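Local atomic coordinates of CG4930 (Drosophila melanogaster, PDB entry 3ISM), a protein that inhibits the nuclease EndoG by forming a complex with it and probably has ribonuclease inhibitor activity. Residues C[222-225]-C[226-230]; C[239-242]-C[243-247]. The protein carries 1 engineered substitution. All blocks are in the same frame, centred on the assembly; numbering follows the deposited sequence.

Contact 1. Residues C[222-225]-C[226-230]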
ATOM      1  N   TYR C 222     -26.251   8.817  31.643  1.00 50.40           N
ATOM      2  CA  TYR C 222     -25.141   7.902  31.380  1.00 50.24           C
ATOM      3  C   TYR C 222     -24.479   8.246  30.051  1.00 50.09           C
ATOM      4  O   TYR C 222     -23.251   8.245  29.944  1.00 49.97           O
ATOM      5  CB  TYR C 222     -25.653   6.448  31.375  1.00 50.28           C
ATOM      6  CG  TYR C 222     -24.718   5.407  30.774  1.00 50.22           C
ATOM      7  CD1 TYR C 222     -23.879   4.641  31.586  1.00 50.60           C
ATOM      8  CD2 TYR C 222     -24.698   5.164  29.400  1.00 50.30           C
ATOM      9  CE1 TYR C 222     -23.029   3.678  31.038  1.00 50.39           C
ATOM     10  CE2 TYR C 222     -23.848   4.211  28.847  1.00 50.29           C
ATOM     11  CZ  TYR C 222     -23.021   3.472  29.667  1.00 50.29           C
ATOM     12  OH  TYR C 222     -22.188   2.527  29.113  1.00 50.29           O
ATOM     13  N   ARG C 223     -25.312   8.528  29.048  1.00 49.96           N
ATOM     14  CA  ARG C 223     -24.854   8.839  27.697  1.00 49.89           C
ATOM     15  C   ARG C 223     -24.000  10.098  27.647  1.00 49.90           C
ATOM     16  O   ARG C 223     -22.894  10.077  27.108  1.00 49.88           O
ATOM     17  CB  ARG C 223     -26.040   8.997  26.743  1.00 49.86           C
ATOM     18  CG  ARG C 223     -26.623   7.697  26.233  1.00 49.72           C
ATOM     19  CD  ARG C 223     -27.280   7.909  24.880  1.00 49.70           C
ATOM     20  NE  ARG C 223     -27.937   6.701  24.393  1.00 49.64           N
ATOM     21  CZ  ARG C 223     -29.254   6.537  24.342  1.00 49.81           C
ATOM     22  NH1 ARG C 223     -30.065   7.507  24.743  1.00 49.72           N
ATOM     23  NH2 ARG C 223     -29.761   5.401  23.882  1.00 50.14           N
ATOM     24  N   THR C 224     -24.523  11.186  28.214  1.00 49.90           N
ATOM     25  CA  THR C 224     -23.837  12.478  28.206  1.00 49.87           C
ATOM     26  C   THR C 224     -22.499  12.389  28.939  1.00 49.91           C
ATOM     27  O   THR C 224     -21.503  12.958  28.489  1.00 49.85           O
ATOM     28  CB  THR C 224     -24.716  13.596  28.816  1.00 49.84           C
ATOM     29  OG1 THR C 224     -26.052  13.481  28.313  1.00 49.67           O
ATOM     30  CG2 THR C 224     -24.170  14.978  28.461  1.00 49.91           C
ATOM     31  N   LEU C 225     -22.481  11.649  30.048  1.00 49.90           N
ATOM     32  CA  LEU C 225     -21.257  11.410  30.812  1.00 49.99           C
ATOM     33  C   LEU C 225     -20.236  10.607  30.003  1.00 49.96           C
ATOM     34  O   LEU C 225     -19.029  10.835  30.108  1.00 49.83           O
ATOM     35  CB  LEU C 225     -21.575  10.690  32.126  1.00 49.98           C
ATOM     36  CG  LEU C 225     -20.498  10.678  33.216  1.00 50.11           C
ATOM     37  CD1 LEU C 225     -20.276  12.074  33.790  1.00 50.28           C
ATOM     38  CD2 LEU C 225     -20.869   9.704  34.322  1.00 50.17           C
ATOM     39  N   MET C 226     -20.736   9.670  29.199  1.00 50.03           N
ATOM     40  CA  MET C 226     -19.897   8.875  28.309  1.00 50.13           C
ATOM     41  C   MET C 226     -19.413   9.722  27.131  1.00 50.05           C
ATOM     42  O   MET C 226     -18.323   9.500  26.606  1.00 49.94           O
ATOM     43  CB  MET C 226     -20.671   7.654  27.800  1.00 50.29           C
ATOM     44  CG  MET C 226     -19.801   6.492  27.320  1.00 50.56           C
ATOM     45  SD  MET C 226     -19.051   5.563  28.676  1.00 51.19           S
ATOM     46  CE  MET C 226     -18.306   4.209  27.773  1.00 50.82           C
ATOM     47  N   LYS C 227     -20.228  10.691  26.725  1.00 49.97           N
ATOM     48  CA  LYS C 227     -19.877  11.590  25.627  1.00 50.01           C
ATOM     49  C   LYS C 227     -18.850  12.647  26.048  1.00 49.93           C
ATOM     50  O   LYS C 227     -18.067  13.120  25.222  1.00 49.75           O
ATOM     51  CB  LYS C 227     -21.131  12.262  25.057  1.00 50.07           C
ATOM     52  CG  LYS C 227     -22.005  11.343  24.214  1.00 50.31           C
ATOM     53  CD  LYS C 227     -23.381  11.949  23.975  1.00 50.48           C
ATOM     54  CE  LYS C 227     -24.374  10.894  23.511  1.00 50.33           C
ATOM     55  NZ  LYS C 227     -25.757  11.438  23.420  1.00 50.18           N
ATOM     56  N   ARG C 228     -18.859  13.002  27.333  1.00 49.84           N
ATOM     57  CA  ARG C 228     -17.957  14.021  27.874  1.00 49.74           C
ATOM     58  C   ARG C 228     -16.550  13.490  28.152  1.00 49.68           C
ATOM     59  O   ARG C 228     -15.564  14.044  27.660  1.00 49.59           O
ATOM     60  CB  ARG C 228     -18.527  14.628  29.161  1.00 49.75           C
ATOM     61  CG  ARG C 228     -19.650  15.629  28.963  1.00 49.64           C
ATOM     62  CD  ARG C 228     -19.954  16.352  30.266  1.00 49.64           C
ATOM     63  NE  ARG C 228     -21.362  16.727  30.370  1.00 49.80           N
ATOM     64  CZ  ARG C 228     -21.859  17.919  30.046  1.00 49.95           C
ATOM     65  NH1 ARG C 228     -21.066  18.883  29.587  1.00 50.06           N
ATOM     66  NH2 ARG C 228     -23.159  18.145  30.182  1.00 50.04           N
ATOM     67  N   PHE C 229     -16.466  12.422  28.944  1.00 49.57           N
ATOM     68  CA  PHE C 229     -15.179  11.937  29.449  1.00 49.53           C
ATOM     69  C   PHE C 229     -14.607  10.742  28.681  1.00 49.46           C
ATOM     70  O   PHE C 229     -13.404  10.481  28.746  1.00 49.31           O
ATOM     71  CB  PHE C 229     -15.271  11.629  30.951  1.00 49.54           C
ATOM     72  CG  PHE C 229     -15.637  12.827  31.794  1.00 49.60           C
ATOM     73  CD1 PHE C 229     -14.739  13.877  31.963  1.00 49.43           C
ATOM     74  CD2 PHE C 229     -16.879  12.906  32.415  1.00 49.49           C
ATOM     75  CE1 PHE C 229     -15.073  14.988  32.736  1.00 49.44           C
ATOM     76  CE2 PHE C 229     -17.221  14.014  33.190  1.00 49.55           C
ATOM     77  CZ  PHE C 229     -16.314  15.056  33.350  1.00 49.49           C
ATOM     78  N   VAL C 230     -15.470  10.027  27.961  1.00 49.44           N
ATOM     79  CA  VAL C 230     -15.051   8.879  27.151  1.00 49.41           C
ATOM     80  C   VAL C 230     -15.285   9.162  25.669  1.00 49.35           C
ATOM     81  O   VAL C 230     -14.422   8.903  24.830  1.00 49.42           O
ATOM     82  CB  VAL C 230     -15.796   7.580  27.557  1.00 49.43           C
ATOM     83  CG1 VAL C 230     -15.236   6.374  26.809  1.00 49.54           C
ATOM     84  CG2 VAL C 230     -15.708   7.349  29.057  1.00 49.43           C
TER

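Contact 2. Residues C[239-242]-C[243-247]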
ATOM      1  N   SER C 239      -4.720   1.515  31.194  1.00 34.66           N
ATOM      2  CA  SER C 239      -5.217   1.398  32.568  1.00 34.90           C
ATOM      3  C   SER C 239      -6.027   2.617  33.016  1.00 35.08           C
ATOM      4  O   SER C 239      -6.969   2.487  33.801  1.00 35.11           O
ATOM      5  CB  SER C 239      -4.061   1.143  33.541  1.00 34.93           C
ATOM      6  OG  SER C 239      -3.003   2.072  33.352  1.00 34.95           O
ATOM      7  N   VAL C 240      -5.653   3.791  32.513  1.00 35.37           N
ATOM      8  CA  VAL C 240      -6.383   5.029  32.779  1.00 35.61           C
ATOM      9  C   VAL C 240      -7.740   4.994  32.082  1.00 35.87           C
ATOM     10  O   VAL C 240      -8.780   5.168  32.720  1.00 35.98           O
ATOM     11  CB  VAL C 240      -5.601   6.274  32.298  1.00 35.62           C
ATOM     12  CG1 VAL C 240      -6.423   7.546  32.520  1.00 35.50           C
ATOM     13  CG2 VAL C 240      -4.244   6.366  32.995  1.00 35.54           C
ATOM     14  N   HIS C 241      -7.717   4.753  30.773  1.00 36.17           N
ATOM     15  CA  HIS C 241      -8.943   4.672  29.981  1.00 36.49           C
ATOM     16  C   HIS C 241      -9.820   3.508  30.446  1.00 36.52           C
ATOM     17  O   HIS C 241     -11.046   3.594  30.390  1.00 36.54           O
ATOM     18  CB  HIS C 241      -8.620   4.560  28.486  1.00 36.63           C
ATOM     19  CG  HIS C 241      -9.721   5.047  27.592  1.00 37.08           C
ATOM     20  ND1 HIS C 241     -10.411   4.213  26.737  1.00 37.54           N
ATOM     21  CD2 HIS C 241     -10.256   6.280  27.427  1.00 37.28           C
ATOM     22  CE1 HIS C 241     -11.321   4.913  26.081  1.00 37.52           C
ATOM     23  NE2 HIS C 241     -11.249   6.170  26.483  1.00 37.36           N
ATOM     24  N   GLN C 242      -9.180   2.437  30.919  1.00 36.60           N
ATOM     25  CA  GLN C 242      -9.871   1.323  31.566  1.00 36.82           C
ATOM     26  C   GLN C 242     -10.680   1.808  32.768  1.00 36.86           C
ATOM     27  O   GLN C 242     -11.846   1.450  32.913  1.00 36.71           O
ATOM     28  CB  GLN C 242      -8.866   0.259  32.027  1.00 36.85           C
ATOM     29  CG  GLN C 242      -9.482  -1.085  32.392  1.00 37.13           C
ATOM     30  CD  GLN C 242      -9.649  -1.996  31.192  1.00 37.49           C
ATOM     31  OE1 GLN C 242      -8.670  -2.511  30.650  1.00 37.66           O
ATOM     32  NE2 GLN C 242     -10.895  -2.205  30.774  1.00 37.22           N
ATOM     33  N   ALA C 243     -10.048   2.632  33.607  1.00 37.01           N
ATOM     34  CA  ALA C 243     -10.655   3.160  34.834  1.00 37.12           C
ATOM     35  C   ALA C 243     -11.804   4.140  34.576  1.00 37.19           C
ATOM     36  O   ALA C 243     -12.832   4.087  35.253  1.00 37.25           O
ATOM     37  CB  ALA C 243      -9.589   3.803  35.720  1.00 37.15           C
ATOM     38  N   SER C 244     -11.625   5.024  33.595  1.00 37.27           N
ATOM     39  CA  SER C 244     -12.668   5.976  33.192  1.00 37.44           C
ATOM     40  C   SER C 244     -13.897   5.266  32.611  1.00 37.50           C
ATOM     41  O   SER C 244     -15.025   5.749  32.735  1.00 37.40           O
ATOM     42  CB  SER C 244     -12.105   6.989  32.187  1.00 37.58           C
ATOM     43  OG  SER C 244     -13.033   8.026  31.904  1.00 37.68           O
ATOM     44  N   VAL C 245     -13.661   4.121  31.974  1.00 37.76           N
ATOM     45  CA  VAL C 245     -14.729   3.247  31.493  1.00 37.95           C
ATOM     46  C   VAL C 245     -15.401   2.525  32.670  1.00 38.08           C
ATOM     47  O   VAL C 245     -16.630   2.428  32.719  1.00 38.07           O
ATOM     48  CB  VAL C 245     -14.198   2.237  30.434  1.00 37.97           C
ATOM     49  CG1 VAL C 245     -15.119   1.022  30.302  1.00 38.13           C
ATOM     50  CG2 VAL C 245     -14.003   2.926  29.080  1.00 37.69           C
ATOM     51  N   LYS C 246     -14.590   2.041  33.615  1.00 38.23           N
ATOM     52  CA  LYS C 246     -15.093   1.363  34.815  1.00 38.49           C
ATOM     53  C   LYS C 246     -15.968   2.278  35.671  1.00 38.63           C
ATOM     54  O   LYS C 246     -16.984   1.843  36.211  1.00 38.69           O
ATOM     55  CB  LYS C 246     -13.945   0.826  35.675  1.00 38.42           C
ATOM     56  CG  LYS C 246     -13.143  -0.311  35.060  1.00 38.62           C
ATOM     57  CD  LYS C 246     -14.003  -1.501  34.685  1.00 38.40           C
ATOM     58  CE  LYS C 246     -13.163  -2.591  34.050  1.00 38.40           C
ATOM     59  NZ  LYS C 246     -12.268  -3.245  35.049  1.00 38.76           N
ATOM     60  N   LYS C 247     -15.563   3.542  35.784  1.00 38.80           N
ATOM     61  CA  LYS C 247     -16.264   4.522  36.612  1.00 38.92           C
ATOM     62  C   LYS C 247     -17.695   4.764  36.138  1.00 38.86           C
ATOM     63  O   LYS C 247     -18.598   4.955  36.952  1.00 38.86           O
ATOM     64  CB  LYS C 247     -15.486   5.845  36.682  1.00 38.93           C
ATOM     65  CG  LYS C 247     -14.372   5.867  37.729  1.00 38.85           C
ATOM     66  CD  LYS C 247     -13.853   7.290  37.959  1.00 39.14           C
ATOM     67  CE  LYS C 247     -12.878   7.378  39.139  1.00 39.17           C
ATOM     68  NZ  LYS C 247     -11.538   6.791  38.840  1.00 38.60           N
TER

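Contact 1. Residues C[222-225]-C[226-230]
K227 N donates to R223 O at 2.8 Å, the shortest of four i to i+4 backbone bonds in this helical turn. The same carbonyl lies beneath the K227 side chain, whose CG comes to 3.3 Å from R223 O. K227 sets CG beside its own backbone N (chi1 -74°) and then runs extended, so the aliphatic part passes alongside R223; the two chains point the same way, with K227 CE 4.1 Å from R223 CB. R223 NE and K227 NZ, both on basic groups, stay 5.3 Å apart, and R223 also touches E279 of helix 267-287. T224 and R228 also run side by side: T224 CG2 meets R228 NH2 at 3.7 Å, approaching the guanidinium obliquely, while T224 OG1 is hydrogen-bonded to E220 O. One step on, L225 CD1 touches F229 CE2 at 3.7 Å, at the edge of the phenyl ring and near its plane, and R228 CB sits above one face of that ring, toward its rim. On the flank turned to the neighbouring helices, M226 SD stands 5.2 Å from the centroid of the Y222 ring, an oblique Met-aromatic contact; Y222 OH is hydrogen-bonded to D283 OD2. This inner side of helix 220-229 packs Y222 and M226 on I248 of helix 238-261, with Y222 also reaching L276 and M226 reaching Y287 of helix 267-287.

Contact 2. Residues C[239-242]-C[243-247]
Four backbone hydrogen bonds join S239-Q242 to A243-K247, each from an amide to the carbonyl four residues earlier. The K246 N to Q242 O bond is 2.9 Å long, S244 N meets V240 O at 3.0 Å, and the bonds from A243 N to S239 O and from V245 N to H241 O both measure 3.1 Å. K247 N continues the pattern one residue further by bonding A243 O.

Van der Waals contacts of side-chain carbons with the carbonyl oxygens of the preceding turn fill in around these bonds. K246 CG lies 3.1 Å from Q242 O, and V245 CG2 lies 3.3 Å from H241 O. The V245 methyl is brought there because CG1 takes the position anti to the backbone N (chi1 159°), leaving CG2 beside that nitrogen; the same methyl comes loosely and obliquely near the H241 imidazole.

Among the longer side chains, Q242 and K246 travel together in the same direction, the bent K246 chain bringing CE alongside the end of Q242. The charge at K246 NZ has a long, weak ion pair with D291. With K246 cut back to an alanine, Q242 would probably lose the aliphatic chain beside it and D291 its long, weak ionic partner.

The turn belongs to the opening part of helix 238-261, where H241 and S244 meet V230, which follows F229, and H241 also touches V236 in the connection that leads into this helix.

Contact 1 comes first along the chain, on helix 220-229, and contact 2 follows near the start of helix 238-261, the next helix; a short connection, partly unmodelled, lies between them. Their centres are about 13 Å apart, and they meet directly: V230 CG2 packs against S244 OG at 4.0 Å, and V230 CG1 lies as far from H241 NE2. V230 thus links the segment 226-230 to the first turns of helix 238-261. Both contacts lie well away from the centre of the elongated chain, in the same part of a chain built of helices and loops without strands, so the pair records how two successive helices of this inhibitor pack together.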